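Local coordinates for mandelate racemase/muconate lactonizing enzyme family protein (Bradyrhizobium sp. ORS 278, PDB 3TOY) that is of unknown function but belongs to the mandelate racemase/muconate lactonizing enzyme family, whose members join an N-terminal capping domain to an enolase-type barrel, at residues V58-T63 with S72-Y77; K83-L88 with V123-S128. All coordinates share one frame; numbering follows the deposited sequence.

Contact 1 (V58-T63 with S72-Y77)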
loop_
_atom_site.group_PDB
_atom_site.type_symbol
_atom_site.label_atom_id
_atom_site.label_comp_id
_atom_site.label_asym_id
_atom_site.label_seq_id
_atom_site.Cartn_x
_atom_site.Cartn_y
_atom_site.Cartn_z
ATOM N N VAL A 58 -27.482 -19.590 -31.007
ATOM C CA VAL A 58 -28.878 -19.289 -30.703
ATOM C C VAL A 58 -29.234 -18.002 -31.433
ATOM O O VAL A 58 -28.601 -16.962 -31.229
ATOM C CB VAL A 58 -29.119 -19.116 -29.188
ATOM C CG1 VAL A 58 -30.541 -18.595 -28.898
ATOM C CG2 VAL A 58 -28.851 -20.426 -28.449
ATOM N N LEU A 59 -30.247 -18.067 -32.298
ATOM C CA LEU A 59 -30.654 -16.920 -33.100
ATOM C C LEU A 59 -31.883 -16.311 -32.470
ATOM O O LEU A 59 -32.870 -17.010 -32.211
ATOM C CB LEU A 59 -30.957 -17.361 -34.546
ATOM C CG LEU A 59 -29.923 -18.295 -35.176
ATOM C CD1 LEU A 59 -30.321 -18.684 -36.620
ATOM C CD2 LEU A 59 -28.518 -17.645 -35.154
ATOM N N ILE A 60 -31.824 -15.011 -32.210
ATOM C CA ILE A 60 -32.802 -14.342 -31.373
ATOM C C ILE A 60 -33.552 -13.347 -32.220
ATOM O O ILE A 60 -32.949 -12.566 -32.960
ATOM C CB ILE A 60 -32.096 -13.597 -30.180
ATOM C CG1 ILE A 60 -31.363 -14.607 -29.285
ATOM C CG2 ILE A 60 -33.061 -12.718 -29.417
ATOM C CD1 ILE A 60 -30.603 -13.985 -28.059
ATOM N N ASP A 61 -34.881 -13.388 -32.116
ATOM C CA ASP A 61 -35.742 -12.443 -32.818
ATOM C C ASP A 61 -36.642 -11.737 -31.831
ATOM O O ASP A 61 -37.358 -12.368 -31.062
ATOM C CB ASP A 61 -36.610 -13.162 -33.858
ATOM C CG ASP A 61 -35.784 -13.875 -34.894
ATOM O OD1 ASP A 61 -34.908 -13.239 -35.500
ATOM O OD2 ASP A 61 -36.003 -15.083 -35.109
ATOM N N VAL A 62 -36.623 -10.422 -31.867
ATOM C CA VAL A 62 -37.479 -9.653 -30.993
ATOM C C VAL A 62 -38.460 -8.868 -31.855
ATOM O O VAL A 62 -38.095 -7.885 -32.490
ATOM C CB VAL A 62 -36.669 -8.675 -30.097
ATOM C CG1 VAL A 62 -37.620 -7.786 -29.279
ATOM C CG2 VAL A 62 -35.709 -9.451 -29.175
ATOM N N THR A 63 -39.720 -9.301 -31.867
ATOM C CA THR A 63 -40.710 -8.655 -32.720
ATOM C C THR A 63 -41.241 -7.433 -32.003
ATOM O O THR A 63 -41.406 -7.449 -30.781
ATOM C CB THR A 63 -41.895 -9.610 -33.053
ATOM O OG1 THR A 63 -42.560 -9.981 -31.841
ATOM C CG2 THR A 63 -41.403 -10.866 -33.751
ATOM N N SER A 72 -30.298 -10.896 -33.110
ATOM C CA SER A 72 -28.938 -11.037 -32.598
ATOM C C SER A 72 -28.674 -12.521 -32.514
ATOM O O SER A 72 -29.601 -13.321 -32.655
ATOM C CB SER A 72 -28.845 -10.401 -31.207
ATOM O OG SER A 72 -29.521 -11.210 -30.263
ATOM N N TYR A 73 -27.424 -12.922 -32.322
ATOM C CA TYR A 73 -27.161 -14.333 -32.030
ATOM C C TYR A 73 -26.122 -14.505 -30.913
ATOM O O TYR A 73 -25.309 -13.588 -30.626
ATOM C CB TYR A 73 -26.696 -15.106 -33.289
ATOM C CG TYR A 73 -25.272 -14.791 -33.711
ATOM C CD1 TYR A 73 -24.196 -15.541 -33.223
ATOM C CD2 TYR A 73 -25.002 -13.742 -34.578
ATOM C CE1 TYR A 73 -22.877 -15.239 -33.590
ATOM C CE2 TYR A 73 -23.705 -13.436 -34.952
ATOM C CZ TYR A 73 -22.650 -14.183 -34.445
ATOM O OH TYR A 73 -21.373 -13.881 -34.823
ATOM N N LEU A 74 -26.179 -15.675 -30.294
ATOM C CA LEU A 74 -25.224 -16.121 -29.293
ATOM C C LEU A 74 -24.448 -17.310 -29.827
ATOM O O LEU A 74 -25.038 -18.207 -30.451
ATOM C CB LEU A 74 -25.970 -16.559 -28.042
ATOM C CG LEU A 74 -26.875 -15.517 -27.398
ATOM C CD1 LEU A 74 -27.643 -16.164 -26.251
ATOM C CD2 LEU A 74 -26.076 -14.314 -26.907
ATOM N N PHE A 75 -23.124 -17.304 -29.626
ATOM C CA PHE A 75 -22.319 -18.523 -29.750
ATOM C C PHE A 75 -22.446 -19.230 -28.426
ATOM O O PHE A 75 -22.202 -18.623 -27.371
ATOM C CB PHE A 75 -20.850 -18.195 -30.034
ATOM C CG PHE A 75 -19.938 -19.384 -29.961
ATOM C CD1 PHE A 75 -19.986 -20.380 -30.931
ATOM C CD2 PHE A 75 -19.023 -19.516 -28.920
ATOM C CE1 PHE A 75 -19.146 -21.458 -30.862
ATOM C CE2 PHE A 75 -18.190 -20.606 -28.851
ATOM C CZ PHE A 75 -18.240 -21.578 -29.816
ATOM N N ALA A 76 -22.826 -20.508 -28.463
ATOM C CA ALA A 76 -23.215 -21.200 -27.251
ATOM C C ALA A 76 -22.137 -22.122 -26.693
ATOM O O ALA A 76 -22.354 -22.774 -25.660
ATOM C CB ALA A 76 -24.522 -21.972 -27.484
ATOM N N TYR A 77 -20.987 -22.171 -27.369
ATOM C CA TYR A 77 -19.867 -23.017 -26.958
ATOM C C TYR A 77 -20.078 -24.520 -27.140
ATOM O O TYR A 77 -19.227 -25.193 -27.709
ATOM C CB TYR A 77 -19.470 -22.735 -25.501
ATOM C CG TYR A 77 -18.633 -21.472 -25.359
ATOM C CD1 TYR A 77 -17.247 -21.511 -25.529
ATOM C CD2 TYR A 77 -19.227 -20.251 -25.075
ATOM C CE1 TYR A 77 -16.475 -20.345 -25.402
ATOM C CE2 TYR A 77 -18.455 -19.080 -24.951
ATOM C CZ TYR A 77 -17.091 -19.148 -25.113
ATOM O OH TYR A 77 -16.325 -17.995 -24.992
#
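Ser72 and Ile60 stand side by side on one face of the sheet, the hydroxyl OG of Ser72 lying 3.5 Å from CB of Ile60. OG sits between its own backbone N and carbonyl carbon (chi1 72°), which sets it alongside the isoleucine chain and lets it hydrogen-bond to Gly129 O on helix 122-142. A small hydroxyl suits this buried place because that carbonyl satisfies it. The CG1 arm of Ile60 is extended (chi2 179°), and its tip CD1 meets the branch point CG of Leu74 at 4.1 Å, the two chains meeting at a slant. On the same face Val58 and Leu74 touch through their CB atoms. These residues belong to the hairpin of strands 50-64 and 69-75, at one margin of the antiparallel sheet in the capping domain. Two hydrogen-bonded pairs, Val58 with Leu74 and Ile60 with Ser72, flank the non-hydrogen-bonded pair Leu59 and Tyr73. Each flanking pair makes two bonds; the shortest, Ile60 N to Ser72 O at 2.8 Å, is reached almost straight off the end of the carbonyl. Val58 O, which already accepts Leu74 N, also lies 3.1 Å from CA of Tyr73, a CH···O contact. On the other face, methyl CD2 of Leu59 packs on CB of Tyr73 at 3.6 Å, while the phenol ring leads away from segment 58-63 and its OH hydrogen-bonds with OE1 of Glu325.

Contact 2 (K83-L88 with V123-S128). With NI (nickel (II) ion), chain G.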
loop_
_atom_site.group_PDB
_atom_site.type_symbol
_atom_site.label_atom_id
_atom_site.label_comp_id
_atom_site.label_asym_id
_atom_site.label_seq_id
_atom_site.Cartn_x
_atom_site.Cartn_y
_atom_site.Cartn_z
ATOM N N LYS A 83 -30.506 -25.749 -25.641
ATOM C CA LYS A 83 -31.888 -25.814 -25.157
ATOM C C LYS A 83 -32.141 -24.860 -23.994
ATOM O O LYS A 83 -33.087 -24.085 -24.025
ATOM C CB LYS A 83 -32.258 -27.244 -24.768
ATOM C CG LYS A 83 -32.512 -28.130 -25.976
ATOM C CD LYS A 83 -32.889 -29.547 -25.575
ATOM C CE LYS A 83 -33.407 -30.330 -26.777
ATOM N NZ LYS A 83 -32.481 -30.244 -27.940
ATOM N N PRO A 84 -31.285 -24.914 -22.962
ATOM C CA PRO A 84 -31.392 -23.987 -21.829
ATOM C C PRO A 84 -31.441 -22.518 -22.295
ATOM O O PRO A 84 -32.293 -21.746 -21.822
ATOM C CB PRO A 84 -30.118 -24.264 -21.027
ATOM C CG PRO A 84 -29.685 -25.613 -21.410
ATOM C CD PRO A 84 -30.164 -25.853 -22.819
ATOM N N LEU A 85 -30.552 -22.140 -23.223
ATOM C CA LEU A 85 -30.490 -20.748 -23.714
ATOM C C LEU A 85 -31.767 -20.367 -24.457
ATOM O O LEU A 85 -32.316 -19.288 -24.267
ATOM C CB LEU A 85 -29.278 -20.522 -24.621
ATOM C CG LEU A 85 -27.952 -20.332 -23.865
ATOM C CD1 LEU A 85 -26.766 -20.334 -24.823
ATOM C CD2 LEU A 85 -28.016 -19.044 -23.067
ATOM N N VAL A 86 -32.266 -21.280 -25.286
ATOM C CA VAL A 86 -33.530 -21.018 -25.995
ATOM C C VAL A 86 -34.666 -20.746 -25.010
ATOM O O VAL A 86 -35.417 -19.777 -25.161
ATOM C CB VAL A 86 -33.887 -22.200 -26.937
ATOM C CG1 VAL A 86 -35.343 -22.082 -27.423
ATOM C CG2 VAL A 86 -32.911 -22.238 -28.110
ATOM N N HIS A 87 -34.770 -21.586 -24.007
ATOM C CA HIS A 87 -35.744 -21.440 -22.958
ATOM C C HIS A 87 -35.626 -20.112 -22.246
ATOM O O HIS A 87 -36.590 -19.427 -22.043
ATOM C CB HIS A 87 -35.491 -22.478 -21.890
ATOM C CG HIS A 87 -36.310 -23.721 -22.005
ATOM N ND1 HIS A 87 -37.632 -23.779 -21.632
ATOM C CD2 HIS A 87 -35.967 -24.978 -22.365
ATOM C CE1 HIS A 87 -38.081 -25.007 -21.812
ATOM N NE2 HIS A 87 -37.088 -25.757 -22.245
ATOM N N LEU A 88 -34.415 -19.792 -21.824
ATOM C CA LEU A 88 -34.208 -18.564 -21.065
ATOM C C LEU A 88 -34.594 -17.333 -21.870
ATOM O O LEU A 88 -35.288 -16.440 -21.369
ATOM C CB LEU A 88 -32.753 -18.471 -20.607
ATOM C CG LEU A 88 -32.478 -19.415 -19.438
ATOM C CD1 LEU A 88 -30.979 -19.552 -19.280
ATOM C CD2 LEU A 88 -33.134 -18.919 -18.132
ATOM N N VAL A 123 -27.934 -17.243 -17.987
ATOM C CA VAL A 123 -28.885 -16.153 -17.859
ATOM C C VAL A 123 -28.294 -14.872 -18.424
ATOM O O VAL A 123 -28.960 -14.135 -19.153
ATOM C CB VAL A 123 -29.316 -15.958 -16.374
ATOM C CG1 VAL A 123 -29.993 -14.620 -16.160
ATOM C CG2 VAL A 123 -30.187 -17.144 -15.908
ATOM N N GLY A 124 -27.031 -14.605 -18.092
ATOM C CA GLY A 124 -26.364 -13.415 -18.610
ATOM C C GLY A 124 -26.247 -13.383 -20.131
ATOM O O GLY A 124 -26.334 -12.316 -20.744
ATOM N N MET A 125 -26.019 -14.545 -20.736
ATOM C CA MET A 125 -25.921 -14.624 -22.197
ATOM C C MET A 125 -27.266 -14.326 -22.854
ATOM O O MET A 125 -27.330 -13.621 -23.871
ATOM C CB MET A 125 -25.432 -15.991 -22.627
ATOM C CG MET A 125 -24.035 -16.351 -22.084
ATOM S SD MET A 125 -23.592 -18.063 -22.313
ATOM C CE MET A 125 -23.068 -18.078 -24.020
ATOM N N ALA A 126 -28.331 -14.873 -22.262
ATOM C CA ALA A 126 -29.711 -14.542 -22.673
ATOM C C ALA A 126 -29.961 -13.053 -22.612
ATOM O O ALA A 126 -30.411 -12.452 -23.577
ATOM C CB ALA A 126 -30.703 -15.264 -21.791
ATOM N N VAL A 127 -29.679 -12.463 -21.450
ATOM C CA VAL A 127 -29.827 -11.026 -21.229
ATOM C C VAL A 127 -29.044 -10.180 -22.246
ATOM O O VAL A 127 -29.568 -9.201 -22.801
ATOM C CB VAL A 127 -29.410 -10.662 -19.769
ATOM C CG1 VAL A 127 -29.278 -9.154 -19.599
ATOM C CG2 VAL A 127 -30.430 -11.232 -18.785
ATOM N N SER A 128 -27.800 -10.567 -22.500
ATOM C CA SER A 128 -26.955 -9.780 -23.403
ATOM C C SER A 128 -27.461 -9.969 -24.828
ATOM O O SER A 128 -27.412 -9.049 -25.625
ATOM C CB SER A 128 -25.500 -10.229 -23.312
ATOM O OG SER A 128 -25.026 -10.077 -21.959
HETATM NI NI NI G . -36.757 -28.042 -22.423
HETATM O O HOH W 1 -37.863 -29.576 -23.419
HETATM O O HOH W 2 -37.781 -28.415 -20.681
HETATM O O HOH W 3 -35.927 -27.867 -24.396
HETATM O O HOH W 4 -38.546 -28.769 -23.310
#
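Two helices of the N-terminal capping domain, 82-95 and 122-142, pack together here through Leu85 and Leu88 of one and Val123, Met125 and Ala126 of the other. The axes of the two segments approach to 9.2 Å and cross at -51°. The small Ala126 is consistent with the close approach: its methyl CB meets CB of Leu88 at 4.0 Å, and the CA atoms of the pair are 6.2 Å apart. Beyond that point Leu88 spreads its two methyls around the first residue of segment 123-128. CD1 comes 4.0 Å from the backbone N of Val123, while CD2 touches methyl CG2 of Val123 at 4.1 Å, the two side chains standing roughly at right angles. One turn earlier Leu85 reaches across with CD2, which rests 4.0 Å from CB of Met125. Its CG is anti to the carbonyl carbon (chi1 -79°); with the second torsion extended toward CD1, the other branch, CD2, is turned against helix 122-142.

Away from this seam the helices carry polar groups. Ser128 turns its hydroxyl back along its own helix, OG donating to Gly124 O at 2.9 Å; that carbonyl also accepts from Ser128 N, the two donors arriving from opposite faces of its plane. On helix 82-95, His87 points elsewhere and binds a nickel ion through NE2 at 2.3 Å. Waters and NE2 of His87 from a second subunit also bind the ion, which therefore bridges two chains. Leu88 and Val123 likewise touch the second subunit, at Leu80 and Leu122. No hydrogen bond joins the two segments: branched aliphatic chains, a methionine and an alanine meet by shape and burial, so their association should rest on the hydrophobic effect and dispersion.

How the contacts relate
Contacts 1 and 2 lie about 9 Å apart, centre to centre, as the sheet and helix layers of one capping domain, and strand 69-75 leads along the chain into helix 82-95. The layers touch directly. Leu85 serves both: CB packs on Val58 CG2 at 3.9 Å and CD1 on Ala76 CB at 3.8 Å. From helix 122-142, Met125 bends at its thioether (chi3 80°) and sets CE 3.5 Å from Phe75 O, while Leu74 CD2 rests against Met125 O. The side chain of Val58 lies about 13 Å from the nickel at the subunit interface, and that of Met125 about 13 Å from a bound calcium ion.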